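Local coordinates for 70 kDa protein (Xanthomonas sp., PDB 4B2N), which cleaves the double bonds of rubber as a processive dioxygenase, a cytochrome carrying two covalently bound c-type hemes, at residues 22-27 / 345-350; 116-121 / 150-155; 442-447 / 475-480; 551-556 / 625-630. All blocks are in the same frame, centred on the assembly; numbering follows the deposited sequence. Where two conformers were deposited one is given.

In the fold
Four contacts tie together distant parts of a single, mostly loop chain. Contact 1 comes first and joins the N-terminal region to the loop after helix 333-345, where the Leu346 side chain is about 9 Å from a heme; contact 2 forms within the chain it encloses, between helix 114-118 and strand 151-152. Contacts 3 and 4 follow in series, the former packing helices 439-446 and 467-481, the latter a loop against the end of helix 620-626. Contact 3 lies across the chain's centre from contacts 1 and 4, their centres about 40 and 42 Å away. None touches another, so each joins a different part of the fold, contacts 2 and 3 away from the heme sites.

Contact 1 (22-27 / 345-350); sequences ASIRSP and SLSPAT
Ser347 reaches across to the backbone of Arg25 and Ser26, and direct hydrogen bonding centres on its hydroxyl. Its OG lies beside its own backbone N, opposite the carbonyl carbon (chi1 -51°), and from there accepts two N-H groups: Arg25 N at 2.8 Å from Ser347 OG, nearly straight at 165°, and Ser26 N at a longer 3.2 Å from the same oxygen. A short hydroxyl suits this spot, since it can serve two successive amides at close range.

Water makes a second set of links. One molecule donates both to Ala22 O and to Pro348 O, the latter 2.6 Å from it; another donates to Ser23 O and again to Pro348 O. A third joins the hydroxyls of Ser23 and Thr350 at the exposed end.

Van der Waals contacts fill in between. Arg25 CB rests 4.0 Å from Pro348 CD, while the guanidinium leads away to Asp20 O. Two other carbons rest against carbonyl oxygens: Thr350 CG2 lies 3.4 Å from Ala22 O, and Ser26 CB 3.4 Å from Leu346 O. Ser26 holds the N-cap position of helix 27-32, where its OG caps Met29 N through a weak hydrogen bond, and it also bonds to Ile344 O.

Nothing here depends on paired charges: small hydroxyls and bridging waters match the amides and carbonyls of two irregular loops, one of them near the first heme.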
loop_
_atom_site.group_PDB
_atom_site.type_symbol
_atom_site.label_atom_id
_atom_site.label_comp_id
_atom_site.label_asym_id
_atom_site.label_seq_id
_atom_site.Cartn_x
_atom_site.Cartn_y
_atom_site.Cartn_z
ATOM N N ALA A 22 -1.146 21.265 10.469
ATOM C CA ALA A 22 -1.335 20.575 11.775
ATOM C C ALA A 22 -0.330 19.516 11.927
ATOM O O ALA A 22 0.015 18.851 10.943
ATOM C CB ALA A 22 -2.710 20.009 11.935
ATOM N N SER A 23 0.198 19.409 13.144
ATOM C CA SER A 23 1.139 18.387 13.471
ATOM C C SER A 23 0.322 17.134 13.742
ATOM O O SER A 23 0.771 15.983 13.485
ATOM C CB SER A 23 1.835 18.797 14.763
ATOM O OG SER A 23 2.871 19.671 14.443
ATOM N N ILE A 24 -0.807 17.374 14.406
ATOM C CA ILE A 24 -1.710 16.298 14.774
ATOM C C ILE A 24 -2.888 16.425 13.829
ATOM O O ILE A 24 -3.651 17.345 13.910
ATOM C CB ILE A 24 -2.149 16.351 16.244
ATOM C CG1 ILE A 24 -0.920 16.472 17.132
ATOM C CG2 ILE A 24 -2.921 15.040 16.605
ATOM C CD1 ILE A 24 -1.323 16.706 18.596
ATOM N N ARG A 25 -3.025 15.447 12.936
ATOM C CA ARG A 25 -4.076 15.443 11.952
ATOM C C ARG A 25 -5.182 14.369 12.232
ATOM O O ARG A 25 -6.403 14.629 12.218
ATOM C CB ARG A 25 -3.371 15.182 10.604
ATOM C CG ARG A 25 -4.284 15.460 9.455
ATOM C CD ARG A 25 -4.609 16.924 9.429
ATOM N NE ARG A 25 -3.557 17.728 8.830
ATOM C CZ ARG A 25 -3.744 19.014 8.549
ATOM N NH1 ARG A 25 -4.926 19.565 8.832
ATOM N NH2 ARG A 25 -2.789 19.728 7.973
ATOM N N SER A 26 -4.742 13.159 12.530
ATOM C CA SER A 26 -5.614 12.053 12.884
ATOM C C SER A 26 -6.706 12.526 13.830
ATOM O O SER A 26 -6.410 13.009 14.890
ATOM C CB SER A 26 -4.756 11.020 13.663
ATOM O OG SER A 26 -5.681 10.120 14.261
ATOM N N PRO A 27 -7.983 12.384 13.482
ATOM C CA PRO A 27 -9.040 12.993 14.348
ATOM C C PRO A 27 -9.179 12.432 15.784
ATOM O O PRO A 27 -9.411 13.159 16.716
ATOM C CB PRO A 27 -10.313 12.742 13.552
ATOM C CG PRO A 27 -9.852 12.749 12.135
ATOM C CD PRO A 27 -8.493 12.049 12.124
ATOM N N SER A 345 -3.769 6.183 14.093
ATOM C CA SER A 345 -3.274 7.192 15.078
ATOM C C SER A 345 -2.269 8.096 14.410
ATOM O O SER A 345 -1.854 9.073 15.017
ATOM C CB SER A 345 -2.611 6.489 16.294
ATOM O OG SER A 345 -1.329 6.005 15.910
ATOM N N LEU A 346 -1.868 7.775 13.171
ATOM C CA LEU A 346 -0.735 8.443 12.507
ATOM C C LEU A 346 -1.170 9.789 11.935
ATOM O O LEU A 346 -2.330 9.919 11.490
ATOM C CB LEU A 346 -0.177 7.572 11.341
ATOM C CG LEU A 346 0.525 6.307 11.769
ATOM C CD1 LEU A 346 0.985 5.593 10.509
ATOM C CD2 LEU A 346 1.663 6.672 12.704
ATOM N N SER A 347 -0.257 10.767 11.964
ATOM C CA SER A 347 -0.363 11.971 11.133
ATOM C C SER A 347 0.865 12.089 10.227
ATOM O O SER A 347 1.973 11.761 10.611
ATOM C CB SER A 347 -0.510 13.257 12.016
ATOM O OG SER A 347 -1.582 13.037 12.961
ATOM N N PRO A 348 0.686 12.694 9.054
ATOM C CA PRO A 348 1.820 12.950 8.177
ATOM C C PRO A 348 2.848 13.923 8.731
ATOM O O PRO A 348 2.493 14.835 9.514
ATOM C CB PRO A 348 1.165 13.627 6.937
ATOM C CG PRO A 348 -0.246 13.301 7.037
ATOM C CD PRO A 348 -0.588 13.218 8.510
ATOM N N ALA A 349 4.113 13.761 8.310
ATOM C CA ALA A 349 5.145 14.800 8.542
ATOM C C ALA A 349 4.697 16.146 7.976
ATOM O O ALA A 349 3.974 16.211 6.933
ATOM C CB ALA A 349 6.456 14.400 7.842
ATOM N N THR A 350 5.107 17.218 8.663
ATOM C CA THR A 350 4.767 18.558 8.211
ATOM C C THR A 350 5.896 19.072 7.340
ATOM O O THR A 350 7.053 18.696 7.481
ATOM C CB THR A 350 4.531 19.556 9.383
ATOM O OG1 THR A 350 5.722 19.597 10.188
ATOM C CG2 THR A 350 3.333 19.144 10.224
HETATM O O HOH W 1 0.443 16.394 9.688
HETATM O O HOH W 2 2.886 15.216 12.165
HETATM O O HOH W 3 5.175 19.297 13.026
#

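Contact 2 (116-121 / 150-155); sequences SYHFIF and NPYPLP
His118 meets Tyr152 along most of its length, swung there by a CG anti to the backbone N (chi1 -163°). Its CB is 4.1 Å from Tyr152 CE1, at the start of the approach. At CG the neighbours are Tyr152 OH and Pro155 CD, the latter making a CH-pi contact over one imidazole face; its modelled spacing to His118 CD2 is too tight to be trusted. ND1 carries the polar link, lying 2.7 Å from Tyr152 OH in a hydrogen bond in which either could donate, with the hydroxyl near the plane of the imidazole. CE1 touches Leu154 CD2 at 3.7 Å, and at the tip NE2 lies 3.4 Å from Pro155 CD. A histidine suits this place because it offers a polar edge to the phenol and a flat face to proline.

On the ring face of Tyr152, Tyr117 turns its edge in a T-shaped stack, with centroids 5.0 Å apart and planes at 84°; Tyr117 CE2 comes within 3.5 Å of Tyr152 CE2. Both tyrosines also pack on Ile187. Phe119 CE2 lies 3.9 Å from Pro155 CG.

Tyr117, His118 and Tyr152 thus form an aromatic cluster joining helix 114-118 to strand 151-152, half of a two-stranded antiparallel sheet.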
loop_
_atom_site.group_PDB
_atom_site.type_symbol
_atom_site.label_atom_id
_atom_site.label_comp_id
_atom_site.label_asym_id
_atom_site.label_seq_id
_atom_site.Cartn_x
_atom_site.Cartn_y
_atom_site.Cartn_z
ATOM N N SER A 116 22.329 -16.891 6.202
ATOM C CA SER A 116 22.306 -16.629 4.800
ATOM C C SER A 116 22.221 -15.129 4.505
ATOM O O SER A 116 22.851 -14.641 3.525
ATOM C CB SER A 116 21.071 -17.250 4.177
ATOM O OG SER A 116 21.119 -18.676 4.213
ATOM N N TYR A 117 21.412 -14.421 5.302
ATOM C CA TYR A 117 21.336 -12.992 5.153
ATOM C C TYR A 117 22.702 -12.327 5.483
ATOM O O TYR A 117 23.187 -11.494 4.748
ATOM C CB TYR A 117 20.215 -12.359 6.028
ATOM C CG TYR A 117 20.407 -10.884 6.114
ATOM C CD1 TYR A 117 19.872 -10.029 5.123
ATOM C CD2 TYR A 117 21.124 -10.313 7.151
ATOM C CE1 TYR A 117 20.082 -8.667 5.174
ATOM C CE2 TYR A 117 21.332 -8.942 7.237
ATOM C CZ TYR A 117 20.778 -8.126 6.227
ATOM O OH TYR A 117 20.918 -6.788 6.267
ATOM N N HIS A 118 23.345 -12.800 6.521
ATOM C CA HIS A 118 24.642 -12.320 6.917
ATOM C C HIS A 118 25.644 -12.417 5.786
ATOM O O HIS A 118 26.579 -11.583 5.716
ATOM C CB HIS A 118 25.140 -13.133 8.109
ATOM C CG HIS A 118 26.275 -12.491 8.850
ATOM N ND1 HIS A 118 26.193 -11.226 9.385
ATOM C CD2 HIS A 118 27.559 -12.957 9.106
ATOM C CE1 HIS A 118 27.361 -10.929 9.995
ATOM N NE2 HIS A 118 28.196 -11.998 9.840
ATOM N N PHE A 119 25.476 -13.430 4.936
ATOM C CA PHE A 119 26.424 -13.691 3.805
ATOM C C PHE A 119 25.843 -13.301 2.456
ATOM O O PHE A 119 26.357 -13.690 1.426
ATOM C CB PHE A 119 26.972 -15.159 3.826
ATOM C CG PHE A 119 27.978 -15.379 4.936
ATOM C CD1 PHE A 119 29.327 -15.033 4.767
ATOM C CD2 PHE A 119 27.600 -15.857 6.178
ATOM C CE1 PHE A 119 30.271 -15.203 5.803
ATOM C CE2 PHE A 119 28.536 -16.038 7.223
ATOM C CZ PHE A 119 29.881 -15.710 7.047
ATOM N N ILE A 120 24.701 -12.597 2.435
ATOM C CA ILE A 120 24.037 -12.363 1.149
ATOM C C ILE A 120 24.892 -11.532 0.185
ATOM O O ILE A 120 24.567 -11.472 -0.959
ATOM C CB ILE A 120 22.662 -11.604 1.337
ATOM C CG1 ILE A 120 21.711 -11.845 0.142
ATOM C CG2 ILE A 120 22.886 -10.139 1.722
ATOM C CD1 ILE A 120 20.285 -11.710 0.622
ATOM N N PHE A 121 25.921 -10.829 0.620
ATOM C CA PHE A 121 26.860 -10.198 -0.360
ATOM C C PHE A 121 27.368 -11.281 -1.348
ATOM O O PHE A 121 27.763 -10.945 -2.458
ATOM C CB PHE A 121 28.076 -9.516 0.331
ATOM C CG PHE A 121 28.846 -10.412 1.239
ATOM C CD1 PHE A 121 29.912 -11.181 0.737
ATOM C CD2 PHE A 121 28.511 -10.490 2.617
ATOM C CE1 PHE A 121 30.609 -11.998 1.593
ATOM C CE2 PHE A 121 29.196 -11.333 3.470
ATOM C CZ PHE A 121 30.226 -12.111 2.965
ATOM N N ASN A 150 16.680 -3.217 15.301
ATOM C CA ASN A 150 15.981 -4.158 14.411
ATOM C C ASN A 150 16.956 -5.321 14.275
ATOM O O ASN A 150 17.684 -5.421 13.328
ATOM C CB ASN A 150 15.739 -3.439 13.092
ATOM C CG ASN A 150 14.872 -4.283 12.106
ATOM O OD1 ASN A 150 14.872 -3.997 10.869
ATOM N ND2 ASN A 150 14.222 -5.313 12.589
ATOM N N PRO A 151 17.012 -6.202 15.276
ATOM C CA PRO A 151 18.225 -7.073 15.382
ATOM C C PRO A 151 18.164 -8.382 14.577
ATOM O O PRO A 151 17.072 -8.904 14.254
ATOM C CB PRO A 151 18.278 -7.361 16.904
ATOM C CG PRO A 151 16.844 -7.433 17.307
ATOM C CD PRO A 151 16.129 -6.347 16.458
ATOM N N TYR A 152 19.339 -8.944 14.288
ATOM C CA TYR A 152 19.387 -10.317 13.757
ATOM C C TYR A 152 20.656 -10.957 14.323
ATOM O O TYR A 152 21.565 -10.228 14.690
ATOM C CB TYR A 152 19.413 -10.318 12.229
ATOM C CG TYR A 152 20.743 -9.991 11.582
ATOM C CD1 TYR A 152 21.678 -11.069 11.279
ATOM C CD2 TYR A 152 21.077 -8.667 11.244
ATOM C CE1 TYR A 152 22.899 -10.789 10.635
ATOM C CE2 TYR A 152 22.273 -8.412 10.593
ATOM C CZ TYR A 152 23.149 -9.474 10.289
ATOM O OH TYR A 152 24.319 -9.262 9.646
ATOM N N PRO A 153 20.677 -12.317 14.454
ATOM C CA PRO A 153 21.872 -12.885 15.110
ATOM C C PRO A 153 23.010 -13.119 14.102
ATOM O O PRO A 153 22.784 -13.652 12.996
ATOM C CB PRO A 153 21.350 -14.255 15.622
ATOM C CG PRO A 153 20.324 -14.640 14.573
ATOM C CD PRO A 153 19.615 -13.337 14.264
ATOM N N LEU A 154 24.208 -12.694 14.486
ATOM C CA LEU A 154 25.441 -13.042 13.768
ATOM C C LEU A 154 25.649 -14.541 13.936
ATOM O O LEU A 154 25.139 -15.115 14.915
ATOM C CB LEU A 154 26.604 -12.252 14.367
ATOM C CG LEU A 154 26.453 -10.711 14.443
ATOM C CD1 LEU A 154 27.849 -10.133 14.643
ATOM C CD2 LEU A 154 25.792 -10.055 13.233
ATOM N N PRO A 155 26.446 -15.157 13.023
ATOM C CA PRO A 155 26.743 -16.565 13.103
ATOM C C PRO A 155 27.198 -16.921 14.501
ATOM O O PRO A 155 28.016 -16.203 15.089
ATOM C CB PRO A 155 27.890 -16.726 12.084
ATOM C CG PRO A 155 27.482 -15.772 10.990
ATOM C CD PRO A 155 27.013 -14.557 11.786
#

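Contact 3 (442-447 / 475-480); sequences RRAWNS and VPRAIY
Arg443 and Tyr480 lie where two helices pass, their CA atoms 7.5 Å apart. The segment 442-447 runs out of helix 439-446, with Ser447 the first residue to leave helical geometry, while 475-480 lies within helix 467-481, kinked where the ring nitrogen of Pro476 cannot bond to the turn before.

Arg477 reaches the end of the first helix edge-on. Its NH2 donates to Ala444 O at 2.8 Å, in the carbonyl plane and on a lone pair, and its NH1 to Ser447 O at 2.7 Å, from well above that carbonyl plane. NH2 also forms a salt bridge with Glu275. Within its own segment, Ser447 OG donates to Arg443 O at 2.8 Å; it receives a water that also donates to Arg477 O.

Arg443, extended from CG to NE, runs over the face of Tyr480: CD lies 4.1 Å from the ring centroid, and the guanidinium makes a stacked, off-centre cation-pi contact, planes 28° apart. NH1 donates to Tyr480 O at 3.0 Å, while NE pairs with Glu439. Tyrosine suits its place by offering a broad face to the arginine and a hydroxyl to a water shared with Asn446 ND2.

Arginine suits both its places, having a flat cation with several N-H groups. One supplies positive charge to carbonyls at a helix C-terminus, where it probably eases the helix dipole; their glutamate partners probably balance the charge in this buried contact.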
loop_
_atom_site.group_PDB
_atom_site.type_symbol
_atom_site.label_atom_id
_atom_site.label_comp_id
_atom_site.label_asym_id
_atom_site.label_seq_id
_atom_site.Cartn_x
_atom_site.Cartn_y
_atom_site.Cartn_z
ATOM N N ARG A 442 -14.830 -12.200 -6.814
ATOM C CA ARG A 442 -15.479 -11.476 -5.733
ATOM C C ARG A 442 -16.378 -12.403 -4.928
ATOM O O ARG A 442 -16.439 -12.314 -3.712
ATOM C CB ARG A 442 -16.223 -10.228 -6.256
ATOM C CG ARG A 442 -15.249 -9.172 -6.742
ATOM C CD ARG A 442 -15.930 -7.865 -7.126
ATOM N NE ARG A 442 -17.123 -8.091 -7.934
ATOM C CZ ARG A 442 -17.125 -8.190 -9.249
ATOM N NH1 ARG A 442 -16.005 -8.094 -9.920
ATOM N NH2 ARG A 442 -18.254 -8.409 -9.897
ATOM N N ARG A 443 -17.030 -13.345 -5.600
ATOM C CA ARG A 443 -17.918 -14.230 -4.861
ATOM C C ARG A 443 -17.131 -15.184 -3.935
ATOM O O ARG A 443 -17.658 -15.493 -2.859
ATOM C CB ARG A 443 -18.787 -15.063 -5.785
ATOM C CG ARG A 443 -19.977 -14.292 -6.309
ATOM C CD ARG A 443 -20.850 -15.234 -7.160
ATOM N NE ARG A 443 -21.990 -14.445 -7.631
ATOM C CZ ARG A 443 -23.255 -14.890 -7.697
ATOM N NH1 ARG A 443 -23.577 -16.136 -7.323
ATOM N NH2 ARG A 443 -24.240 -14.037 -8.084
ATOM N N ALA A 444 -15.960 -15.647 -4.374
ATOM C CA ALA A 444 -15.101 -16.480 -3.535
ATOM C C ALA A 444 -14.710 -15.744 -2.217
ATOM O O ALA A 444 -14.662 -16.305 -1.119
ATOM C CB ALA A 444 -13.819 -16.809 -4.279
ATOM N N TRP A 445 -14.309 -14.483 -2.392
ATOM C CA TRP A 445 -14.004 -13.605 -1.285
ATOM C C TRP A 445 -15.229 -13.368 -0.385
ATOM O O TRP A 445 -15.150 -13.486 0.860
ATOM C CB TRP A 445 -13.526 -12.264 -1.889
ATOM C CG TRP A 445 -13.332 -11.225 -0.835
ATOM C CD1 TRP A 445 -14.313 -10.470 -0.208
ATOM C CD2 TRP A 445 -12.078 -10.814 -0.253
ATOM N NE1 TRP A 445 -13.743 -9.603 0.709
ATOM C CE2 TRP A 445 -12.392 -9.778 0.717
ATOM C CE3 TRP A 445 -10.733 -11.197 -0.444
ATOM C CZ2 TRP A 445 -11.403 -9.156 1.501
ATOM C CZ3 TRP A 445 -9.736 -10.532 0.327
ATOM C CH2 TRP A 445 -10.073 -9.522 1.259
ATOM N N ASN A 446 -16.343 -12.920 -1.003
ATOM C CA ASN A 446 -17.591 -12.558 -0.327
ATOM C C ASN A 446 -18.186 -13.667 0.529
ATOM O O ASN A 446 -18.927 -13.408 1.478
ATOM C CB ASN A 446 -18.627 -12.142 -1.365
ATOM C CG ASN A 446 -18.283 -10.814 -2.009
ATOM O OD1 ASN A 446 -17.398 -10.102 -1.496
ATOM N ND2 ASN A 446 -18.973 -10.447 -3.109
ATOM N N SER A 447 -17.905 -14.910 0.172
ATOM C CA SER A 447 -18.502 -16.052 0.823
ATOM C C SER A 447 -17.528 -16.699 1.811
ATOM O O SER A 447 -17.614 -17.902 2.028
ATOM C CB SER A 447 -18.923 -17.108 -0.254
ATOM O OG SER A 447 -17.764 -17.550 -0.974
ATOM N N VAL A 475 -16.105 -27.549 -4.147
ATOM C CA VAL A 475 -16.977 -27.754 -5.320
ATOM C C VAL A 475 -18.262 -26.882 -5.214
ATOM O O VAL A 475 -18.537 -26.071 -6.093
ATOM C CB VAL A 475 -17.285 -29.263 -5.507
ATOM C CG1 VAL A 475 -18.210 -29.440 -6.695
ATOM C CG2 VAL A 475 -16.003 -30.063 -5.727
ATOM N N PRO A 476 -19.047 -27.016 -4.110
ATOM C CA PRO A 476 -20.242 -26.180 -4.043
ATOM C C PRO A 476 -19.858 -24.738 -3.896
ATOM O O PRO A 476 -20.615 -23.906 -4.309
ATOM C CB PRO A 476 -20.971 -26.606 -2.743
ATOM C CG PRO A 476 -19.957 -27.400 -1.989
ATOM C CD PRO A 476 -19.067 -28.011 -3.029
ATOM N N ARG A 477 -18.679 -24.430 -3.349
ATOM C CA ARG A 477 -18.230 -22.982 -3.400
ATOM C C ARG A 477 -18.087 -22.468 -4.836
ATOM O O ARG A 477 -18.633 -21.368 -5.235
ATOM C CB ARG A 477 -16.910 -22.827 -2.616
ATOM C CG ARG A 477 -17.137 -22.828 -1.058
ATOM C CD ARG A 477 -15.803 -22.641 -0.273
ATOM N NE ARG A 477 -15.258 -21.368 -0.720
ATOM C CZ ARG A 477 -15.637 -20.154 -0.354
ATOM N NH1 ARG A 477 -16.570 -19.974 0.589
ATOM N NH2 ARG A 477 -15.101 -19.104 -0.971
ATOM N N ALA A 478 -17.371 -23.246 -5.651
ATOM C CA ALA A 478 -17.143 -22.884 -7.083
ATOM C C ALA A 478 -18.482 -22.767 -7.819
ATOM O O ALA A 478 -18.664 -21.909 -8.675
ATOM C CB ALA A 478 -16.234 -23.923 -7.754
ATOM N N ILE A 479 -19.432 -23.643 -7.479
ATOM C CA ILE A 479 -20.755 -23.545 -8.048
ATOM C C ILE A 479 -21.430 -22.213 -7.717
ATOM O O ILE A 479 -21.980 -21.512 -8.621
ATOM C CB ILE A 479 -21.625 -24.728 -7.605
ATOM C CG1 ILE A 479 -21.109 -26.022 -8.301
ATOM C CG2 ILE A 479 -23.085 -24.445 -7.967
ATOM C CD1 ILE A 479 -21.637 -27.271 -7.563
ATOM N N TYR A 480 -21.391 -21.838 -6.450
ATOM C CA TYR A 480 -21.884 -20.528 -6.051
ATOM C C TYR A 480 -21.109 -19.420 -6.788
ATOM O O TYR A 480 -21.728 -18.486 -7.331
ATOM C CB TYR A 480 -21.739 -20.274 -4.528
ATOM C CG TYR A 480 -22.045 -18.842 -4.241
ATOM C CD1 TYR A 480 -23.357 -18.358 -4.390
ATOM C CD2 TYR A 480 -21.016 -17.932 -3.891
ATOM C CE1 TYR A 480 -23.633 -17.002 -4.217
ATOM C CE2 TYR A 480 -21.293 -16.588 -3.666
ATOM C CZ TYR A 480 -22.609 -16.143 -3.840
ATOM O OH TYR A 480 -22.843 -14.814 -3.617
HETATM O O HOH W 4 -21.355 -12.388 -3.366
HETATM O O HOH W 5 -18.022 -19.767 -2.558
#

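Contact 4 (551-556 / 625-630)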
loop_
_atom_site.group_PDB
_atom_site.type_symbol
_atom_site.label_atom_id
_atom_site.label_comp_id
_atom_site.label_asym_id
_atom_site.label_seq_id
_atom_site.Cartn_x
_atom_site.Cartn_y
_atom_site.Cartn_z
ATOM N N ALA A 551 24.728 0.961 -6.005
ATOM C CA ALA A 551 24.217 2.297 -5.899
ATOM C C ALA A 551 22.715 2.227 -5.596
ATOM O O ALA A 551 22.047 1.333 -6.062
ATOM C CB ALA A 551 24.390 2.999 -7.251
ATOM N N GLY A 552 22.182 3.192 -4.872
ATOM C CA GLY A 552 20.826 3.118 -4.428
ATOM C C GLY A 552 20.196 4.417 -4.874
ATOM O O GLY A 552 20.842 5.274 -5.576
ATOM N N TYR A 553 18.945 4.568 -4.514
ATOM C CA TYR A 553 18.272 5.867 -4.781
ATOM C C TYR A 553 18.642 6.757 -3.598
ATOM O O TYR A 553 18.510 6.357 -2.413
ATOM C CB TYR A 553 16.742 5.737 -4.790
ATOM C CG TYR A 553 16.100 5.201 -6.064
ATOM C CD1 TYR A 553 16.872 4.882 -7.226
ATOM C CD2 TYR A 553 14.723 5.027 -6.124
ATOM C CE1 TYR A 553 16.274 4.376 -8.353
ATOM C CE2 TYR A 553 14.123 4.497 -7.259
ATOM C CZ TYR A 553 14.900 4.198 -8.367
ATOM O OH TYR A 553 14.278 3.780 -9.504
ATOM N N ASP A 554 19.098 7.988 -3.883
ATOM C CA ASP A 554 19.431 8.866 -2.827
ATOM C C ASP A 554 18.150 9.437 -2.246
ATOM O O ASP A 554 17.230 9.858 -2.976
ATOM C CB ASP A 554 20.247 10.048 -3.387
ATOM C CG ASP A 554 20.640 11.007 -2.307
ATOM O OD1 ASP A 554 21.657 10.779 -1.731
ATOM O OD2 ASP A 554 19.939 12.011 -2.028
ATOM N N TYR A 555 18.070 9.483 -0.923
ATOM C CA TYR A 555 16.795 10.039 -0.313
ATOM C C TYR A 555 17.036 11.291 0.515
ATOM O O TYR A 555 16.228 11.660 1.374
ATOM C CB TYR A 555 16.101 8.963 0.549
ATOM C CG TYR A 555 16.993 8.370 1.635
ATOM C CD1 TYR A 555 17.862 7.322 1.346
ATOM C CD2 TYR A 555 16.932 8.824 2.959
ATOM C CE1 TYR A 555 18.646 6.739 2.348
ATOM C CE2 TYR A 555 17.741 8.261 3.968
ATOM C CZ TYR A 555 18.607 7.265 3.641
ATOM O OH TYR A 555 19.394 6.693 4.615
ATOM N N SER A 556 18.159 11.972 0.277
ATOM C CA SER A 556 18.491 13.196 0.996
ATOM C C SER A 556 17.663 14.377 0.454
ATOM O O SER A 556 17.082 14.304 -0.688
ATOM C CB SER A 556 20.012 13.453 0.890
ATOM O OG SER A 556 20.295 14.131 -0.335
ATOM N N SER A 625 18.310 -1.083 -15.233
ATOM C CA SER A 625 17.004 -0.688 -15.755
ATOM C C SER A 625 15.952 -0.525 -14.644
ATOM O O SER A 625 15.134 0.358 -14.707
ATOM C CB SER A 625 16.574 -1.756 -16.740
ATOM O OG SER A 625 17.527 -1.845 -17.814
ATOM N N ARG A 626 15.969 -1.387 -13.630
ATOM C CA ARG A 626 15.011 -1.286 -12.478
ATOM C C ARG A 626 15.138 0.059 -11.716
ATOM O O ARG A 626 14.200 0.502 -11.042
ATOM C CB ARG A 626 15.259 -2.412 -11.442
ATOM C CG ARG A 626 15.102 -3.808 -12.007
ATOM C CD ARG A 626 15.279 -4.853 -10.831
ATOM N NE ARG A 626 14.400 -5.796 -11.345
ATOM C CZ ARG A 626 13.230 -6.188 -10.938
ATOM N NH1 ARG A 626 12.718 -6.046 -9.674
ATOM N NH2 ARG A 626 12.665 -6.923 -11.867
ATOM N N MET A 627 16.309 0.683 -11.829
ATOM C CA MET A 627 16.630 2.008 -11.254
ATOM C C MET A 627 16.198 3.204 -12.077
ATOM O O MET A 627 16.637 4.334 -11.814
ATOM C CB MET A 627 18.125 2.078 -10.911
ATOM C CG MET A 627 18.329 1.107 -9.775
ATOM S SD MET A 627 19.921 1.099 -9.010
ATOM C CE MET A 627 19.917 2.621 -8.183
ATOM N N VAL A 628 15.373 2.964 -13.092
ATOM C CA VAL A 628 14.795 4.061 -13.865
ATOM C C VAL A 628 13.303 3.766 -14.014
ATOM O O VAL A 628 12.905 2.623 -14.262
ATOM C CB VAL A 628 15.367 4.211 -15.298
ATOM C CG1 VAL A 628 14.677 5.325 -16.012
ATOM C CG2 VAL A 628 16.865 4.514 -15.228
ATOM N N TYR A 629 12.459 4.768 -13.824
ATOM C CA TYR A 629 11.044 4.483 -14.012
ATOM C C TYR A 629 10.722 4.479 -15.511
ATOM O O TYR A 629 10.960 5.478 -16.199
ATOM C CB TYR A 629 10.127 5.487 -13.331
ATOM C CG TYR A 629 8.672 4.996 -13.422
ATOM C CD1 TYR A 629 8.145 4.115 -12.453
ATOM C CD2 TYR A 629 7.855 5.378 -14.484
ATOM C CE1 TYR A 629 6.842 3.652 -12.546
ATOM C CE2 TYR A 629 6.536 4.918 -14.577
ATOM C CZ TYR A 629 6.040 4.081 -13.610
ATOM O OH TYR A 629 4.750 3.612 -13.720
ATOM N N ASN A 630 10.097 3.402 -15.960
ATOM C CA ASN A 630 9.697 3.239 -17.345
ATOM C C ASN A 630 8.170 3.137 -17.479
ATOM O O ASN A 630 7.567 2.069 -17.197
ATOM C CB ASN A 630 10.342 2.010 -17.946
ATOM C CG ASN A 630 10.071 1.906 -19.463
ATOM O OD1 ASN A 630 9.224 2.641 -20.025
ATOM N ND2 ASN A 630 10.805 1.030 -20.126
HETATM O O HOH W 6 14.943 6.511 -11.007
#
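Met627 and Tyr553 are brought together by two torsions. A bend at the end of Met627 (chi3 70°) turns its methyl toward the backbone of Ala551 and Gly552, and Tyr553, with CG beside its own backbone N (chi1 -80°), brings the edge of its ring to the methionine as the two side chains run antiparallel past one another. The contact seats an irregular loop on the turn between helix 620-626 and strand 629-630, an outer strand of a three-stranded antiparallel sheet whose central strand is 536-538.

The methyl CE of Met627 lies 3.3 Å from Ala551 O and 3.8 Å from Gly552 C. A flexible, unbranched methionine suits this place, since it can thread along the loop backbone. Tyr553 CE1 packs 3.9 Å from Met627 CB, so the aromatic ring meets aliphatic carbon while the carbonyl of Met627 lies near the plane of the ring at its edge. That carbonyl also accepts from Tyr541 OH. Arg626 turns away from the loop to salt bridges with Asp217 and Asp594.

Farther along the loop, Asp554 forms an Asx turn with Ser556 N. Tyrosine suits position 553 because it combines a flat edge for packing with a hydroxyl that can meet a bridging water: this water donates to Met627 O at 2.9 Å and has a weak, 3.2 Å bond to Tyr553 OH.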